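Local coordinates for polysaccharide biosynthesis protein CapD (Bacillus thuringiensis HD-771, PDB 6BWC), which belongs to the NADP-binding short-chain dehydrogenases and is required for CMP-pseudaminic acid biosynthesis, probably acting on UDP-N-acetylglucosamine, at residues M3-K8 and S25-E30; T163-R168 and E225-K230; F203-N208 and L229-I234. The protein carries 2 engineered substitutions. One frame throughout, in Å; residues are numbered along the deposited sequence.

The three contacts sample the nucleotide-binding fold from its margin to its interior. Contact 1 is partly buried, at the start of the modelled chain, where a loop packs on the first helix through one carboxylate-to-amide bond and an apolar touch. Contacts 2 and 3 are buried, and their second segments, 225-230 and 229-234, overlap at L229 and K230. Contact 2 is a parallel strand pairing inside the large sheet, with two backbone hydrogen bonds and a charged arginine end. Contact 3, in a small separate sheet also close to the bound ligands, has one backbone bond and relies on methionines and a phenylalanine. Helix 207-220 touches side chains of all three contacts.

Contact 1 (M3-K8 and S25-E30); sequences MFFKDK and SNVLQE
V27 meets the ring of F5 where the loop ahead of strand 9-13 folds against helix 18-29, the first helix of the Rossmann-type domain. Its CG2 branch does the touching, lying 3.6 Å from F5 CE2 and 3.8 Å from F5 CD2, and the two side chains cross at about a right angle. F4 CD2 lies over one face of the same phenyl ring, near its rim, and Y81 meets the ring edge-to-face. V27 and F5 both reach F83 of strand 81-84, which ties this apolar patch to the central sheet.

Three residues on, E30 carries the polar part. Its CG stands anti to the carbonyl carbon (chi1 -73°) and the chain beyond is extended, which delivers the carboxylate to the loop backbone. The amide of F5 donates to E30 OE1 at 3.0 Å between N and O, with 150° at the hydrogen, and approaches the oxygen almost end-on. The carboxylate and F5 ring planes are only 16° apart. The other oxygen, OE2, forms a salt bridge to K219 of helix 207-220. K6, inside the type II turn from F5 to K8, brings its CA to 3.5 Å from E30 O in a CH···O contact.

E30 therefore divides its two oxygens between a main-chain amide and a lysine, which should limit the rotation of the carboxylate. Just past the end of helix 18-29, it links the N-terminal loop to helix 207-220. The nearby ammonium would be expected to favour its ionised form.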
# COMPACT_ATOMS: atom_id res chain seq x y z
N MET C 3 24.63 -20.64 29.24
CA MET C 3 25.79 -20.00 28.49
C MET C 3 25.34 -18.68 27.75
O MET C 3 25.05 -17.67 28.42
CB MET C 3 26.50 -21.08 27.59
CG MET C 3 27.91 -20.75 27.02
SD MET C 3 28.04 -20.55 25.21
CE MET C 3 29.46 -21.59 24.83
N PHE C 4 25.22 -18.70 26.41
CA PHE C 4 25.07 -17.50 25.55
C PHE C 4 23.69 -16.80 25.65
O PHE C 4 23.60 -15.56 25.62
CB PHE C 4 25.37 -17.91 24.09
CG PHE C 4 25.41 -16.75 23.09
CD1 PHE C 4 26.58 -16.01 22.90
CD2 PHE C 4 24.30 -16.46 22.30
CE1 PHE C 4 26.63 -14.99 21.96
CE2 PHE C 4 24.34 -15.42 21.37
CZ PHE C 4 25.51 -14.69 21.19
N PHE C 5 22.61 -17.58 25.73
CA PHE C 5 21.26 -17.02 25.68
C PHE C 5 20.68 -16.75 27.06
O PHE C 5 19.55 -16.26 27.17
CB PHE C 5 20.34 -17.94 24.89
CG PHE C 5 20.68 -18.05 23.42
CD1 PHE C 5 20.63 -16.92 22.60
CD2 PHE C 5 21.02 -19.28 22.84
CE1 PHE C 5 20.92 -17.01 21.24
CE2 PHE C 5 21.30 -19.37 21.49
CZ PHE C 5 21.26 -18.24 20.68
N LYS C 6 21.46 -17.06 28.10
CA LYS C 6 21.15 -16.71 29.48
C LYS C 6 20.57 -15.32 29.55
O LYS C 6 21.23 -14.35 29.26
CB LYS C 6 22.43 -16.77 30.33
CG LYS C 6 22.26 -16.48 31.83
CD LYS C 6 21.73 -17.68 32.59
CE LYS C 6 21.63 -17.42 34.09
NZ LYS C 6 22.94 -17.12 34.73
N ASP C 7 19.30 -15.25 29.92
CA ASP C 7 18.64 -14.01 30.20
C ASP C 7 18.52 -13.04 29.03
O ASP C 7 18.50 -11.83 29.23
CB ASP C 7 19.29 -13.36 31.41
CG ASP C 7 18.41 -13.42 32.59
OD1 ASP C 7 18.19 -14.57 33.09
OD2 ASP C 7 17.90 -12.33 32.98
N LYS C 8 18.42 -13.60 27.83
CA LYS C 8 18.19 -12.81 26.60
C LYS C 8 16.75 -13.01 26.07
O LYS C 8 15.97 -13.83 26.58
CB LYS C 8 19.23 -13.18 25.52
CG LYS C 8 20.68 -13.00 25.94
CD LYS C 8 21.05 -11.54 26.17
CE LYS C 8 22.57 -11.35 26.19
NZ LYS C 8 23.01 -10.20 27.05
N SER C 25 13.66 -25.53 21.58
CA SER C 25 14.00 -26.35 22.74
C SER C 25 15.50 -26.28 23.07
O SER C 25 15.88 -26.35 24.23
CB SER C 25 13.53 -27.80 22.54
OG SER C 25 13.94 -28.29 21.28
N ASN C 26 16.36 -26.09 22.07
CA ASN C 26 17.80 -26.02 22.35
C ASN C 26 18.11 -24.70 23.02
O ASN C 26 18.81 -24.69 24.02
CB ASN C 26 18.66 -26.25 21.10
CG ASN C 26 18.79 -27.75 20.72
OD1 ASN C 26 19.89 -28.29 20.66
ND2 ASN C 26 17.65 -28.42 20.46
N VAL C 27 17.54 -23.62 22.49
CA VAL C 27 17.66 -22.29 23.10
C VAL C 27 17.05 -22.26 24.49
O VAL C 27 17.53 -21.55 25.35
CB VAL C 27 17.08 -21.16 22.18
CG1 VAL C 27 16.71 -19.88 22.94
CG2 VAL C 27 18.06 -20.80 21.07
N LEU C 28 15.99 -23.03 24.70
CA LEU C 28 15.31 -23.06 26.01
C LEU C 28 16.17 -23.62 27.16
O LEU C 28 15.98 -23.22 28.30
CB LEU C 28 13.96 -23.81 25.93
CG LEU C 28 12.72 -23.01 25.48
CD1 LEU C 28 11.50 -23.90 25.29
CD2 LEU C 28 12.37 -21.88 26.44
N GLN C 29 17.10 -24.53 26.87
CA GLN C 29 17.97 -25.08 27.92
C GLN C 29 19.09 -24.14 28.38
O GLN C 29 19.62 -24.35 29.47
CB GLN C 29 18.52 -26.45 27.51
CG GLN C 29 17.55 -27.58 27.81
CD GLN C 29 17.81 -28.83 26.98
OE1 GLN C 29 18.91 -29.01 26.43
NE2 GLN C 29 16.80 -29.70 26.88
N GLU C 30 19.45 -23.13 27.59
CA GLU C 30 20.31 -22.05 28.09
C GLU C 30 19.56 -20.98 28.92
O GLU C 30 20.16 -20.03 29.44
CB GLU C 30 21.07 -21.39 26.96
CG GLU C 30 22.19 -22.26 26.42
CD GLU C 30 22.76 -21.73 25.13
OE1 GLU C 30 22.81 -20.49 24.97
OE2 GLU C 30 23.16 -22.54 24.28

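Contact 2 (T163-R168 and E225-K230); sequences TFTSVR and ETFILK
S166 and T226 pair in parallel at the middle of this contact, where strand 163-169 lies beside strand 226-229 in the large mixed sheet of the Rossmann-type domain. The intervening chain includes helix 207-220, which packs against V167 and F227.

The closely knit part centres on the backbone of S166. Its N-H donates to E225 O at 3.1 Å and runs nearly straight, 168° at the hydrogen. Its carbonyl takes the amide of F227, with S166 O to F227 N at 2.9 Å and a more bent 151°. The donor there is tilted slightly from the carbonyl plane, and T226 CA adds a CH···O contact to the same oxygen. Beside these two bonds, T165 CG2 comes to the edge of the F227 ring, 3.8 Å from CE1. V167 CG2 lies 4.1 Å from F227 CB, their side chains crossing at a slant.

The side chain of E225, not its backbone, forms the partly exposed margin: the T165 and E225 side chains lie side by side, CG2 3.6 Å from CG, while E225 OE1 accepts from the amide of G223. Toward R168 the strand pairing is looser. R168 lies side by side with I228, its CB 3.8 Å from I228 CG1. The arginine bends at chi3 (-97°), and the methyl of T226 sits over one face of its guanidinium, toward the rim, with CG2 3.8 Å from NE.

The guanidinium of R168, about 7 Å from the bound NADP, is thus backed by apolar groups of the neighbouring strand and held by salt bridges from NH2 to E147 and E280 and by a hydrogen bond from NH1 to L275 O. The two carboxylates should balance its buried charge, and the E147 bridge ties helix 138-156 to strand 163-169.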
# COMPACT_ATOMS: atom_id res chain seq x y z
N THR C 163 23.90 -7.40 13.25
CA THR C 163 24.74 -8.28 12.45
C THR C 163 23.86 -9.19 11.58
O THR C 163 22.79 -9.57 12.02
CB THR C 163 25.66 -9.04 13.42
OG1 THR C 163 27.00 -8.62 13.18
CG2 THR C 163 25.55 -10.58 13.30
N PHE C 164 24.29 -9.55 10.38
CA PHE C 164 23.53 -10.50 9.55
C PHE C 164 24.39 -11.65 9.04
O PHE C 164 25.51 -11.45 8.61
CB PHE C 164 22.91 -9.79 8.37
CG PHE C 164 21.99 -8.67 8.75
CD1 PHE C 164 20.65 -8.92 9.03
CD2 PHE C 164 22.47 -7.35 8.82
CE1 PHE C 164 19.80 -7.87 9.37
CE2 PHE C 164 21.63 -6.31 9.16
CZ PHE C 164 20.30 -6.57 9.43
N THR C 165 23.86 -12.87 9.10
CA THR C 165 24.61 -14.05 8.69
C THR C 165 23.69 -15.08 8.08
O THR C 165 22.54 -15.22 8.49
CB THR C 165 25.27 -14.75 9.90
OG1 THR C 165 25.65 -13.78 10.89
CG2 THR C 165 26.48 -15.52 9.46
N SER C 166 24.22 -15.84 7.13
CA SER C 166 23.52 -16.96 6.55
C SER C 166 24.15 -18.30 6.94
O SER C 166 25.36 -18.44 7.05
CB SER C 166 23.48 -16.80 5.03
OG SER C 166 22.53 -15.82 4.68
N VAL C 167 23.29 -19.28 7.15
CA VAL C 167 23.68 -20.66 7.35
C VAL C 167 23.21 -21.32 6.04
O VAL C 167 22.61 -20.62 5.23
CB VAL C 167 23.01 -21.14 8.66
CG1 VAL C 167 22.26 -22.43 8.53
CG2 VAL C 167 24.05 -21.22 9.76
N ARG C 168 23.51 -22.59 5.76
CA ARG C 168 23.12 -23.17 4.46
C ARG C 168 23.00 -24.68 4.55
O ARG C 168 23.99 -25.40 4.69
CB ARG C 168 24.12 -22.75 3.37
CG ARG C 168 23.62 -22.72 1.93
CD ARG C 168 24.79 -22.52 0.95
NE ARG C 168 25.01 -21.13 0.50
CZ ARG C 168 26.02 -20.72 -0.29
NH1 ARG C 168 26.95 -21.55 -0.73
NH2 ARG C 168 26.11 -19.45 -0.66
N GLU C 225 28.91 -13.53 6.81
CA GLU C 225 29.48 -14.83 6.45
C GLU C 225 28.39 -15.81 6.17
O GLU C 225 27.20 -15.52 6.38
CB GLU C 225 30.46 -15.36 7.50
CG GLU C 225 30.01 -15.36 8.93
CD GLU C 225 31.05 -14.74 9.84
OE1 GLU C 225 30.70 -13.78 10.56
OE2 GLU C 225 32.24 -15.18 9.82
N THR C 226 28.80 -16.96 5.63
CA THR C 226 27.89 -18.07 5.30
C THR C 226 28.49 -19.37 5.82
O THR C 226 29.53 -19.79 5.34
CB THR C 226 27.60 -18.12 3.78
OG1 THR C 226 26.97 -16.90 3.36
CG2 THR C 226 26.69 -19.31 3.41
N PHE C 227 27.85 -19.99 6.80
CA PHE C 227 28.30 -21.30 7.32
C PHE C 227 27.66 -22.50 6.58
O PHE C 227 26.44 -22.56 6.43
CB PHE C 227 27.99 -21.40 8.81
CG PHE C 227 28.69 -20.38 9.66
CD1 PHE C 227 28.16 -19.13 9.86
CD2 PHE C 227 29.89 -20.69 10.28
CE1 PHE C 227 28.81 -18.21 10.67
CE2 PHE C 227 30.55 -19.77 11.06
CZ PHE C 227 30.01 -18.52 11.26
N ILE C 228 28.48 -23.46 6.13
CA ILE C 228 27.98 -24.72 5.55
C ILE C 228 28.68 -25.92 6.19
O ILE C 228 29.88 -25.94 6.40
CB ILE C 228 28.17 -24.85 4.02
CG1 ILE C 228 27.85 -23.54 3.31
CG2 ILE C 228 27.34 -26.01 3.47
CD1 ILE C 228 29.07 -22.68 3.07
N LEU C 229 27.89 -26.95 6.45
CA LEU C 229 28.31 -28.10 7.23
C LEU C 229 28.81 -29.16 6.28
O LEU C 229 28.26 -29.30 5.19
CB LEU C 229 27.12 -28.61 8.01
CG LEU C 229 27.38 -29.46 9.25
CD1 LEU C 229 28.12 -28.68 10.35
CD2 LEU C 229 26.05 -30.01 9.77
N LYS C 230 29.86 -29.89 6.66
CA LYS C 230 30.35 -31.00 5.83
C LYS C 230 29.29 -32.06 6.00
O LYS C 230 29.05 -32.53 7.11
CB LYS C 230 31.70 -31.55 6.28
CG LYS C 230 32.78 -30.53 6.61
CD LYS C 230 34.02 -30.62 5.71
CE LYS C 230 35.27 -30.32 6.53
NZ LYS C 230 36.33 -29.65 5.77

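Contact 3 (F203-N208 and L229-I234); sequences FMMTLN and LKMPVI
A small three-stranded sheet, separate from the large Rossmann-type one, places strand 201-205 between strands 171-172 and 233-235, and this contact forms its antiparallel half. F203 and V233 make a non-hydrogen-bonded pair, followed by a bond from the amide of M204 to P232 O, 3.1 Å between N and O and nearly straight at 168°.

The F203 ring is held from two directions. V233 CG2 packs over one face in a CH-pi contact, 4.2 Å from the ring centroid, while M231 O lies at the edge near the ring plane, 3.3 Å from F203 CD2. M231 curls back, bent at chi2 and chi3, so that its CE reaches F203 CB at 3.6 Å and its CG lies against M205 CB.

M204 and M205 direct their side chains to different neighbours. M204 crosses I234 at about a right angle, with CB 3.8 Å from I234 CD1; its side chain lies about 6 Å from the bound UDP-N-acetylglucosamine. The side chain of M205 lies about 6 Å from NADP. Strand 201-205 thus passes near both ligands, with L213 of helix 207-220 touching M205 and L229 alike. Beyond its chi3 bend, M205 reaches L229 methyl to methyl, CE 3.5 Å from CD2.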
# COMPACT_ATOMS: atom_id res chain seq x y z
N PHE C 203 22.98 -34.03 -0.70
CA PHE C 203 23.59 -33.79 0.63
C PHE C 203 22.49 -33.82 1.68
O PHE C 203 21.49 -33.13 1.52
CB PHE C 203 24.27 -32.42 0.69
CG PHE C 203 25.62 -32.37 0.06
CD1 PHE C 203 25.81 -31.76 -1.18
CD2 PHE C 203 26.72 -32.90 0.71
CE1 PHE C 203 27.08 -31.71 -1.75
CE2 PHE C 203 27.99 -32.84 0.14
CZ PHE C 203 28.16 -32.24 -1.08
N MET C 204 22.66 -34.60 2.74
CA MET C 204 21.64 -34.73 3.79
C MET C 204 22.24 -34.60 5.22
O MET C 204 23.30 -35.18 5.51
CB MET C 204 20.86 -36.05 3.65
CG MET C 204 20.28 -36.30 2.25
SD MET C 204 18.93 -37.47 1.97
CE MET C 204 17.71 -36.97 3.15
N MET C 205 21.55 -33.84 6.08
CA MET C 205 21.98 -33.57 7.46
C MET C 205 20.88 -33.99 8.45
O MET C 205 19.73 -34.15 8.08
CB MET C 205 22.38 -32.09 7.63
CG MET C 205 21.25 -31.08 7.59
SD MET C 205 21.72 -29.36 7.24
CE MET C 205 22.89 -29.09 8.57
N THR C 206 21.27 -34.21 9.71
CA THR C 206 20.32 -34.48 10.81
C THR C 206 19.62 -33.18 11.32
O THR C 206 20.02 -32.04 11.03
CB THR C 206 21.00 -35.25 12.00
OG1 THR C 206 21.94 -34.40 12.68
CG2 THR C 206 21.72 -36.54 11.52
N LEU C 207 18.56 -33.36 12.08
CA LEU C 207 17.88 -32.21 12.66
C LEU C 207 18.81 -31.48 13.59
O LEU C 207 18.81 -30.26 13.59
CB LEU C 207 16.64 -32.69 13.41
CG LEU C 207 15.71 -31.69 14.08
CD1 LEU C 207 15.38 -30.53 13.15
CD2 LEU C 207 14.44 -32.42 14.49
N ASN C 208 19.63 -32.23 14.36
CA ASN C 208 20.60 -31.67 15.33
C ASN C 208 21.80 -31.05 14.66
O ASN C 208 22.36 -30.08 15.15
CB ASN C 208 21.14 -32.72 16.31
CG ASN C 208 20.06 -33.34 17.16
OD1 ASN C 208 19.53 -34.39 16.82
ND2 ASN C 208 19.72 -32.68 18.26
N LEU C 229 27.89 -26.95 6.45
CA LEU C 229 28.31 -28.10 7.23
C LEU C 229 28.81 -29.16 6.28
O LEU C 229 28.26 -29.30 5.19
CB LEU C 229 27.12 -28.61 8.01
CG LEU C 229 27.38 -29.46 9.25
CD1 LEU C 229 28.12 -28.68 10.35
CD2 LEU C 229 26.05 -30.01 9.77
N LYS C 230 29.86 -29.89 6.66
CA LYS C 230 30.35 -31.00 5.83
C LYS C 230 29.29 -32.06 6.00
O LYS C 230 29.05 -32.53 7.11
CB LYS C 230 31.70 -31.55 6.28
CG LYS C 230 32.78 -30.53 6.61
CD LYS C 230 34.02 -30.62 5.71
CE LYS C 230 35.27 -30.32 6.53
NZ LYS C 230 36.33 -29.65 5.77
N MET C 231 28.61 -32.42 4.92
CA MET C 231 27.51 -33.36 5.01
C MET C 231 27.73 -34.55 4.11
O MET C 231 28.38 -34.46 3.08
CB MET C 231 26.19 -32.68 4.65
CG MET C 231 25.80 -31.51 5.56
SD MET C 231 25.10 -30.11 4.65
CE MET C 231 23.74 -30.99 3.96
N PRO C 232 27.19 -35.69 4.51
CA PRO C 232 27.30 -36.89 3.71
C PRO C 232 26.32 -36.92 2.55
O PRO C 232 25.16 -36.50 2.69
CB PRO C 232 26.96 -37.98 4.72
CG PRO C 232 25.98 -37.31 5.63
CD PRO C 232 26.54 -35.94 5.80
N VAL C 233 26.78 -37.46 1.42
CA VAL C 233 25.96 -37.65 0.21
C VAL C 233 25.09 -38.88 0.35
O VAL C 233 25.50 -39.88 0.93
CB VAL C 233 26.83 -37.75 -1.05
CG1 VAL C 233 26.13 -38.45 -2.21
CG2 VAL C 233 27.25 -36.36 -1.45
N ILE C 234 23.87 -38.78 -0.17
CA ILE C 234 22.97 -39.91 -0.18
C ILE C 234 22.42 -40.12 -1.57
O ILE C 234 22.02 -39.17 -2.24
CB ILE C 234 21.88 -39.75 0.86
CG1 ILE C 234 22.54 -40.00 2.22
CG2 ILE C 234 20.72 -40.70 0.59
CD1 ILE C 234 21.66 -39.73 3.42